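Local coordinates for probable Brix domain-containing ribosomal biogenesis protein (Methanothermobacter thermautotrophicus, PDB 1W94), which probably takes part in building the archaeal ribosome, as an RNA-binding protein with an Imp4/Brix-type fold, at residues 4-9 and 27-32; 11-16 and 55-60. All coordinates share one frame; numbering follows the deposited sequence.

Contact 1. Residues 4-9 and 27-32; sequences LTTSRK and WRYINR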
ATOM      1  N   LEU A   4      -8.726  -3.841   1.552  1.00 28.20           N
ATOM      2  CA  LEU A   4      -7.847  -4.150   0.452  1.00 27.87           C
ATOM      3  C   LEU A   4      -8.267  -5.481  -0.175  1.00 27.61           C
ATOM      4  O   LEU A   4      -8.616  -6.435   0.524  1.00 27.38           O
ATOM      5  CB  LEU A   4      -6.411  -4.259   0.960  1.00 27.55           C
ATOM      6  CG  LEU A   4      -5.151  -4.596   0.153  1.00 30.38           C
ATOM      7  CD1 LEU A   4      -5.239  -5.815  -0.695  1.00 34.32           C
ATOM      8  CD2 LEU A   4      -4.684  -3.441  -0.656  1.00 32.98           C
ATOM      9  N   THR A   5      -8.159  -5.529  -1.502  1.00 27.33           N
ATOM     10  CA  THR A   5      -8.346  -6.729  -2.300  1.00 26.62           C
ATOM     11  C   THR A   5      -7.420  -6.643  -3.525  1.00 27.06           C
ATOM     12  O   THR A   5      -6.661  -5.674  -3.686  1.00 25.25           O
ATOM     13  CB  THR A   5      -9.837  -6.907  -2.703  1.00 27.03           C
ATOM     14  OG1 THR A   5     -10.087  -8.269  -3.065  1.00 26.55           O
ATOM     15  CG2 THR A   5     -10.244  -5.958  -3.865  1.00 26.30           C
ATOM     16  N   THR A   6      -7.471  -7.681  -4.352  1.00 27.47           N
ATOM     17  CA  THR A   6      -6.679  -7.775  -5.571  1.00 28.33           C
ATOM     18  C   THR A   6      -7.593  -7.759  -6.797  1.00 28.13           C
ATOM     19  O   THR A   6      -8.813  -7.806  -6.675  1.00 29.15           O
ATOM     20  CB  THR A   6      -5.893  -9.121  -5.634  1.00 28.73           C
ATOM     21  OG1 THR A   6      -6.819 -10.228  -5.712  1.00 28.74           O
ATOM     22  CG2 THR A   6      -4.970  -9.291  -4.423  1.00 29.17           C
ATOM     23  N   SER A   7      -6.987  -7.694  -7.976  1.00 28.30           N
ATOM     24  CA  SER A   7      -7.648  -8.001  -9.222  1.00 29.28           C
ATOM     25  C   SER A   7      -8.090  -9.491  -9.223  1.00 29.10           C
ATOM     26  O   SER A   7      -7.614 -10.285  -8.412  1.00 28.47           O
ATOM     27  CB  SER A   7      -6.678  -7.727 -10.371  1.00 29.63           C
ATOM     28  OG  SER A   7      -5.387  -8.267 -10.103  1.00 30.88           O
ATOM     29  N   ARG A   8      -9.015  -9.857 -10.105  1.00 30.04           N
ATOM     30  CA  ARG A   8      -9.469 -11.245 -10.187  1.00 30.11           C
ATOM     31  C   ARG A   8      -8.360 -12.195 -10.660  1.00 30.36           C
ATOM     32  O   ARG A   8      -7.546 -11.829 -11.502  1.00 30.95           O
ATOM     33  CB  ARG A   8     -10.693 -11.346 -11.079  1.00 30.21           C
ATOM     34  CG  ARG A   8     -11.970 -10.839 -10.372  1.00 32.52           C
ATOM     35  CD  ARG A   8     -13.165 -10.894 -11.290  1.00 34.69           C
ATOM     36  NE  ARG A   8     -13.225  -9.760 -12.203  1.00 38.21           N
ATOM     37  CZ  ARG A   8     -12.892  -9.814 -13.486  1.00 41.06           C
ATOM     38  NH1 ARG A   8     -12.470 -10.956 -14.036  1.00 43.29           N
ATOM     39  NH2 ARG A   8     -12.979  -8.717 -14.230  1.00 41.52           N
ATOM     40  N   LYS A   9      -8.352 -13.402 -10.096  1.00 30.37           N
ATOM     41  CA  LYS A   9      -7.370 -14.456 -10.383  1.00 30.92           C
ATOM     42  C   LYS A   9      -5.908 -13.997 -10.221  1.00 30.67           C
ATOM     43  O   LYS A   9      -5.161 -13.984 -11.211  1.00 31.36           O
ATOM     44  CB  LYS A   9      -7.599 -15.038 -11.794  1.00 30.73           C
ATOM     45  CG  LYS A   9      -9.003 -15.613 -12.024  1.00 33.16           C
ATOM     46  N   TRP A  27      -5.380  -2.800   7.369  1.00 27.68           N
ATOM     47  CA  TRP A  27      -6.540  -2.717   6.481  1.00 29.04           C
ATOM     48  C   TRP A  27      -7.221  -4.095   6.461  1.00 29.91           C
ATOM     49  O   TRP A  27      -6.541  -5.095   6.572  1.00 30.43           O
ATOM     50  CB  TRP A  27      -6.095  -2.356   5.074  1.00 28.15           C
ATOM     51  CG  TRP A  27      -5.543  -0.953   4.922  1.00 28.45           C
ATOM     52  CD1 TRP A  27      -5.749   0.118   5.760  1.00 29.04           C
ATOM     53  CD2 TRP A  27      -4.756  -0.465   3.835  1.00 26.58           C
ATOM     54  NE1 TRP A  27      -5.104   1.229   5.268  1.00 28.93           N
ATOM     55  CE2 TRP A  27      -4.488   0.902   4.088  1.00 26.03           C
ATOM     56  CE3 TRP A  27      -4.223  -1.058   2.678  1.00 28.21           C
ATOM     57  CZ2 TRP A  27      -3.737   1.693   3.218  1.00 26.38           C
ATOM     58  CZ3 TRP A  27      -3.459  -0.269   1.809  1.00 29.42           C
ATOM     59  CH2 TRP A  27      -3.225   1.094   2.085  1.00 28.37           C
ATOM     60  N   ARG A  28      -8.541  -4.162   6.358  1.00 30.56           N
ATOM     61  CA  ARG A  28      -9.185  -5.476   6.210  1.00 31.78           C
ATOM     62  C   ARG A  28      -8.938  -6.091   4.819  1.00 31.79           C
ATOM     63  O   ARG A  28      -9.152  -5.431   3.799  1.00 32.05           O
ATOM     64  CB  ARG A  28     -10.678  -5.370   6.477  1.00 32.09           C
ATOM     65  CG  ARG A  28     -11.448  -6.575   5.985  1.00 33.69           C
ATOM     66  CD  ARG A  28     -12.763  -6.693   6.716  1.00 38.33           C
ATOM     67  NE  ARG A  28     -13.786  -5.798   6.191  1.00 38.49           N
ATOM     68  CZ  ARG A  28     -14.789  -6.191   5.406  1.00 41.36           C
ATOM     69  NH1 ARG A  28     -14.885  -7.472   5.031  1.00 38.59           N
ATOM     70  NH2 ARG A  28     -15.691  -5.297   4.985  1.00 38.79           N
ATOM     71  N   TYR A  29      -8.476  -7.346   4.778  1.00 31.85           N
ATOM     72  CA  TYR A  29      -8.230  -8.028   3.496  1.00 31.67           C
ATOM     73  C   TYR A  29      -9.337  -9.015   3.139  1.00 31.75           C
ATOM     74  O   TYR A  29      -9.740  -9.828   3.975  1.00 31.87           O
ATOM     75  CB  TYR A  29      -6.903  -8.778   3.522  1.00 32.44           C
ATOM     76  CG  TYR A  29      -6.613  -9.549   2.255  1.00 32.99           C
ATOM     77  CD1 TYR A  29      -6.088  -8.892   1.135  1.00 31.42           C
ATOM     78  CD2 TYR A  29      -6.869 -10.920   2.169  1.00 33.11           C
ATOM     79  CE1 TYR A  29      -5.811  -9.566  -0.034  1.00 30.86           C
ATOM     80  CE2 TYR A  29      -6.606 -11.614   0.985  1.00 35.48           C
ATOM     81  CZ  TYR A  29      -6.061 -10.913  -0.110  1.00 33.82           C
ATOM     82  OH  TYR A  29      -5.785 -11.555  -1.285  1.00 35.88           O
ATOM     83  N   ILE A  30      -9.811  -8.971   1.892  1.00 30.98           N
ATOM     84  CA  ILE A  30     -10.746 -10.002   1.402  1.00 30.59           C
ATOM     85  C   ILE A  30     -10.277 -10.616   0.088  1.00 29.69           C
ATOM     86  O   ILE A  30      -9.727  -9.919  -0.761  1.00 28.76           O
ATOM     87  CB  ILE A  30     -12.186  -9.457   1.213  1.00 31.06           C
ATOM     88  CG1 ILE A  30     -12.210  -8.321   0.190  1.00 32.38           C
ATOM     89  CG2 ILE A  30     -12.782  -9.023   2.576  1.00 32.44           C
ATOM     90  CD1 ILE A  30     -13.572  -8.073  -0.454  1.00 37.46           C
ATOM     91  N   ASN A  31     -10.525 -11.914  -0.091  1.00 28.67           N
ATOM     92  CA  ASN A  31     -10.221 -12.552  -1.365  1.00 28.17           C
ATOM     93  C   ASN A  31     -11.175 -11.992  -2.404  1.00 26.57           C
ATOM     94  O   ASN A  31     -12.394 -11.825  -2.161  1.00 25.37           O
ATOM     95  CB  ASN A  31     -10.324 -14.100  -1.290  1.00 28.99           C
ATOM     96  CG  ASN A  31      -9.228 -14.730  -0.394  1.00 31.68           C
ATOM     97  OD1 ASN A  31      -8.024 -14.521  -0.601  1.00 33.95           O
ATOM     98  ND2 ASN A  31      -9.652 -15.529   0.584  1.00 36.97           N
ATOM     99  N   ARG A  32     -10.639 -11.739  -3.580  1.00 25.16           N
ATOM    100  CA  ARG A  32     -11.427 -11.073  -4.589  1.00 24.52           C
ATOM    101  C   ARG A  32     -12.482 -12.009  -5.148  1.00 23.98           C
ATOM    102  O   ARG A  32     -13.588 -11.573  -5.504  1.00 23.97           O
ATOM    103  CB  ARG A  32     -10.524 -10.514  -5.683  1.00 24.62           C
ATOM    104  CG  ARG A  32     -11.256  -9.828  -6.861  1.00 24.44           C
ATOM    105  CD  ARG A  32     -12.053  -8.607  -6.422  1.00 22.38           C
ATOM    106  NE  ARG A  32     -12.717  -7.950  -7.555  1.00 23.57           N
ATOM    107  CZ  ARG A  32     -12.167  -7.013  -8.320  1.00 26.04           C
ATOM    108  NH1 ARG A  32     -10.915  -6.600  -8.088  1.00 24.87           N
ATOM    109  NH2 ARG A  32     -12.872  -6.470  -9.317  1.00 24.25           N
TER
HETATM  110  O   HOH W   1      -7.843 -11.782  -3.877  1.00 29.83           O
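Leu-4 and Tyr-29 pair in a short parallel beta bridge, held by backbone bonds from Leu-4 N to Arg-28 O (2.8 Å) and from Ile-30 N back to Leu-4 O (3.1 Å). The two strands open and close a beta-alpha-beta crossover, with helix 12-25 between them, and strand 28-29 forms one border of the mixed sheet of the Brix domain. Leu-4 and Tyr-29 lie on the same face of the sheet, which helix 12-25 covers through Ser-18, Gln-19 and Ser-22. Leu-4, its CG set opposite the backbone N by a chi1 of 179°, brings CD1 to the edge of the tyrosine ring, 3.7 Å from Tyr-29 CD1, while its other methyl approaches the six-membered ring of Trp-27. Beyond the bridge, side chains take over the pairing. The hydroxyl of Thr-5 donates to Ile-30 O (2.9 Å), tilted from the carbonyl plane. Arg-32 runs past Thr-6 in the opposite direction and returns NH1 to Thr-6 O, which lies near the guanidinium plane; Met-35 O receives its NE and NH2 is hydrogen-bonded outside the two segments, so all three nitrogens are engaged and the rotation of the group is restrained. Arg-8 lays its CG over one face of that guanidinium, offset toward the rim, and the two guanidinium planes stand nearly perpendicular. A water joins the two segments: it accepts from Arg-32 N and gives a hydrogen to Thr-6 OG1 (2.6 Å), whose own hydrogen goes to Ser-7 O at 2.8 Å.

Contact 2. Residues 11-16 and 55-60; sequences SQRTRS and HGNPAR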
ATOM      1  N   SER A  11      -1.889 -14.037  -8.855  1.00 29.15           N
ATOM      2  CA  SER A  11      -0.853 -15.048  -8.656  1.00 29.30           C
ATOM      3  C   SER A  11      -0.586 -15.217  -7.165  1.00 29.32           C
ATOM      4  O   SER A  11      -0.974 -14.369  -6.364  1.00 28.75           O
ATOM      5  CB  SER A  11       0.432 -14.590  -9.311  1.00 29.79           C
ATOM      6  OG  SER A  11       0.869 -13.391  -8.686  1.00 29.31           O
ATOM      7  N   GLN A  12       0.119 -16.284  -6.802  1.00 29.59           N
ATOM      8  CA  GLN A  12       0.590 -16.472  -5.429  1.00 30.51           C
ATOM      9  C   GLN A  12       1.340 -15.250  -4.895  1.00 30.51           C
ATOM     10  O   GLN A  12       1.136 -14.845  -3.747  1.00 30.11           O
ATOM     11  CB  GLN A  12       1.537 -17.664  -5.361  1.00 31.12           C
ATOM     12  CG  GLN A  12       1.201 -18.674  -4.314  1.00 34.23           C
ATOM     13  N   ARG A  13       2.218 -14.672  -5.715  1.00 30.12           N
ATOM     14  CA  ARG A  13       3.006 -13.513  -5.283  1.00 30.31           C
ATOM     15  C   ARG A  13       2.129 -12.282  -5.001  1.00 29.60           C
ATOM     16  O   ARG A  13       2.335 -11.563  -4.018  1.00 28.67           O
ATOM     17  CB  ARG A  13       4.118 -13.163  -6.287  1.00 31.26           C
ATOM     18  CG  ARG A  13       5.113 -12.065  -5.753  1.00 30.97           C
ATOM     19  CD  ARG A  13       6.294 -11.870  -6.678  1.00 31.81           C
ATOM     20  NE  ARG A  13       7.172 -10.733  -6.310  1.00 34.14           N
ATOM     21  CZ  ARG A  13       8.040 -10.735  -5.292  1.00 34.64           C
ATOM     22  NH1 ARG A  13       8.123 -11.774  -4.475  1.00 36.23           N
ATOM     23  NH2 ARG A  13       8.809  -9.677  -5.059  1.00 34.95           N
ATOM     24  N   THR A  14       1.160 -12.042  -5.867  1.00 29.04           N
ATOM     25  CA  THR A  14       0.240 -10.946  -5.658  1.00 29.21           C
ATOM     26  C   THR A  14      -0.569 -11.144  -4.366  1.00 29.62           C
ATOM     27  O   THR A  14      -0.760 -10.192  -3.611  1.00 29.38           O
ATOM     28  CB  THR A  14      -0.640 -10.708  -6.903  1.00 29.36           C
ATOM     29  OG1 THR A  14       0.200 -10.323  -7.990  1.00 27.16           O
ATOM     30  CG2 THR A  14      -1.652  -9.597  -6.687  1.00 27.94           C
ATOM     31  N   ARG A  15      -1.007 -12.382  -4.115  1.00 30.26           N
ATOM     32  CA  ARG A  15      -1.697 -12.745  -2.855  1.00 31.57           C
ATOM     33  C   ARG A  15      -0.841 -12.477  -1.616  1.00 29.94           C
ATOM     34  O   ARG A  15      -1.283 -11.837  -0.683  1.00 29.32           O
ATOM     35  CB  ARG A  15      -2.111 -14.225  -2.861  1.00 30.18           C
ATOM     36  CG  ARG A  15      -3.380 -14.454  -3.621  1.00 33.61           C
ATOM     37  CD  ARG A  15      -3.922 -15.900  -3.507  1.00 36.03           C
ATOM     38  NE  ARG A  15      -5.390 -15.841  -3.525  1.00 44.44           N
ATOM     39  CZ  ARG A  15      -6.159 -16.196  -4.556  1.00 47.70           C
ATOM     40  NH1 ARG A  15      -5.622 -16.681  -5.665  1.00 50.15           N
ATOM     41  NH2 ARG A  15      -7.477 -16.080  -4.472  1.00 50.85           N
ATOM     42  N   SER A  16       0.369 -13.021  -1.621  1.00 29.65           N
ATOM     43  CA  SER A  16       1.315 -12.872  -0.540  1.00 29.95           C
ATOM     44  C   SER A  16       1.589 -11.411  -0.260  1.00 28.98           C
ATOM     45  O   SER A  16       1.560 -10.970   0.901  1.00 28.30           O
ATOM     46  CB  SER A  16       2.621 -13.550  -0.921  1.00 30.15           C
ATOM     47  OG  SER A  16       2.494 -14.939  -0.763  1.00 34.69           O
ATOM     48  N   HIS A  55       1.159  -9.364 -15.878  1.00 30.09           N
ATOM     49  CA  HIS A  55       2.045 -10.518 -16.046  1.00 29.48           C
ATOM     50  C   HIS A  55       2.362 -11.222 -14.713  1.00 29.02           C
ATOM     51  O   HIS A  55       3.474 -11.725 -14.503  1.00 29.51           O
ATOM     52  CB  HIS A  55       3.319 -10.137 -16.829  1.00 29.15           C
ATOM     53  CG  HIS A  55       3.039  -9.506 -18.161  1.00 29.24           C
ATOM     54  ND1 HIS A  55       2.633 -10.231 -19.260  1.00 28.16           N
ATOM     55  CD2 HIS A  55       3.088  -8.216 -18.561  1.00 28.73           C
ATOM     56  CE1 HIS A  55       2.438  -9.415 -20.278  1.00 27.63           C
ATOM     57  NE2 HIS A  55       2.698  -8.185 -19.877  1.00 29.60           N
ATOM     58  N   GLY A  56       1.381 -11.257 -13.808  1.00 28.72           N
ATOM     59  CA  GLY A  56       1.513 -12.014 -12.556  1.00 27.82           C
ATOM     60  C   GLY A  56       2.228 -11.335 -11.396  1.00 28.02           C
ATOM     61  O   GLY A  56       2.318 -11.911 -10.306  1.00 27.61           O
ATOM     62  N   ASN A  57       2.711 -10.107 -11.617  1.00 27.19           N
ATOM     63  CA  ASN A  57       3.307  -9.276 -10.566  1.00 26.72           C
ATOM     64  C   ASN A  57       2.348  -8.136 -10.156  1.00 26.72           C
ATOM     65  O   ASN A  57       1.717  -7.521 -11.020  1.00 27.05           O
ATOM     66  CB  ASN A  57       4.627  -8.654 -11.067  1.00 26.10           C
ATOM     67  CG  ASN A  57       5.682  -9.700 -11.440  1.00 27.63           C
ATOM     68  OD1 ASN A  57       5.796 -10.746 -10.791  1.00 28.11           O
ATOM     69  ND2 ASN A  57       6.464  -9.414 -12.485  1.00 27.50           N
ATOM     70  N   PRO A  58       2.262  -7.844  -8.853  1.00 26.69           N
ATOM     71  CA  PRO A  58       1.565  -6.626  -8.456  1.00 27.49           C
ATOM     72  C   PRO A  58       2.270  -5.396  -9.072  1.00 27.62           C
ATOM     73  O   PRO A  58       3.507  -5.279  -9.037  1.00 27.60           O
ATOM     74  CB  PRO A  58       1.630  -6.640  -6.934  1.00 27.86           C
ATOM     75  CG  PRO A  58       2.508  -7.818  -6.538  1.00 27.86           C
ATOM     76  CD  PRO A  58       2.882  -8.569  -7.724  1.00 26.14           C
ATOM     77  N   ALA A  59       1.480  -4.519  -9.676  1.00 27.43           N
ATOM     78  CA  ALA A  59       1.991  -3.439 -10.507  1.00 27.33           C
ATOM     79  C   ALA A  59       1.298  -2.105 -10.205  1.00 27.86           C
ATOM     80  O   ALA A  59       1.837  -1.027 -10.493  1.00 27.64           O
ATOM     81  CB  ALA A  59       1.802  -3.800 -11.979  1.00 27.41           C
ATOM     82  N   ARG A  60       0.085  -2.177  -9.672  1.00 27.70           N
ATOM     83  CA  ARG A  60      -0.703  -0.960  -9.417  1.00 27.62           C
ATOM     84  C   ARG A  60      -1.593  -1.148  -8.186  1.00 27.56           C
ATOM     85  O   ARG A  60      -2.147  -2.236  -7.970  1.00 27.30           O
ATOM     86  CB  ARG A  60      -1.570  -0.619 -10.637  1.00 26.43           C
ATOM     87  CG  ARG A  60      -2.458   0.587 -10.466  1.00 25.93           C
ATOM     88  CD  ARG A  60      -3.485   0.681 -11.637  1.00 29.14           C
ATOM     89  NE  ARG A  60      -2.858   0.986 -12.923  1.00 33.30           N
ATOM     90  CZ  ARG A  60      -3.212   1.993 -13.733  1.00 38.07           C
ATOM     91  NH1 ARG A  60      -4.211   2.832 -13.408  1.00 34.34           N
ATOM     92  NH2 ARG A  60      -2.555   2.164 -14.883  1.00 38.46           N
TER
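This is a helix N-capping contact, in which the N-terminal turn of helix 12-25 meets the turn leading into strand 57-64, and a single serine hydroxyl serves both sides. Ser-11 is the N-cap: its OG accepts from Thr-14 N (3.1 Å, 165° at the hydrogen). The same OG donates across the contact to Gly-56 O at 2.6 Å, from somewhat outside the carbonyl plane. A chi1 of 62° sets OG between the backbone N and the carbonyl carbon, where it can serve the helix and the turn together. An alanine here would keep the CB but is likely to leave Thr-14 N without its cap and Gly-56 O without its side-chain donor. One turn on, Thr-14 slides past Pro-58 in the opposite direction, its OG1 3.2 Å from Pro-58 CD. That hydroxyl finds its polar partner in the carboxylate of Glu-53, which also receives Ser-11 N and whose negative charge would probably suit the positive end of the helix dipole. The axes of the short segments 12-16 and 57-60 approach to 7.2 Å at 60°, and the ring of Pro-58 points from its strand toward the helix, touching Val-51 of strand 48-54 and Phe-76 and Pro-78 of strand 70-80.

Helix 12-25 ties the two contacts together: it is the crossover between the strands paired in contact 1, and its first turn is the one that sits against residues 55-60 in contact 2. Their centres are about 11 Å apart, and they touch directly where the methyl of Thr-6 packs on that of Thr-14, CG2 to CG2 at 4.0 Å. Both reach the same mixed sheet, in which strand 48-54 separates strand 3-6 from strand 57-64. Along the chain their segments alternate, 4-9, 11-16, 27-32 and 55-60. Glu-53, near the end of strand 48-54, spans the two: Ser-7 touches it, while Ser-11 and Thr-14 bond to its carboxylate.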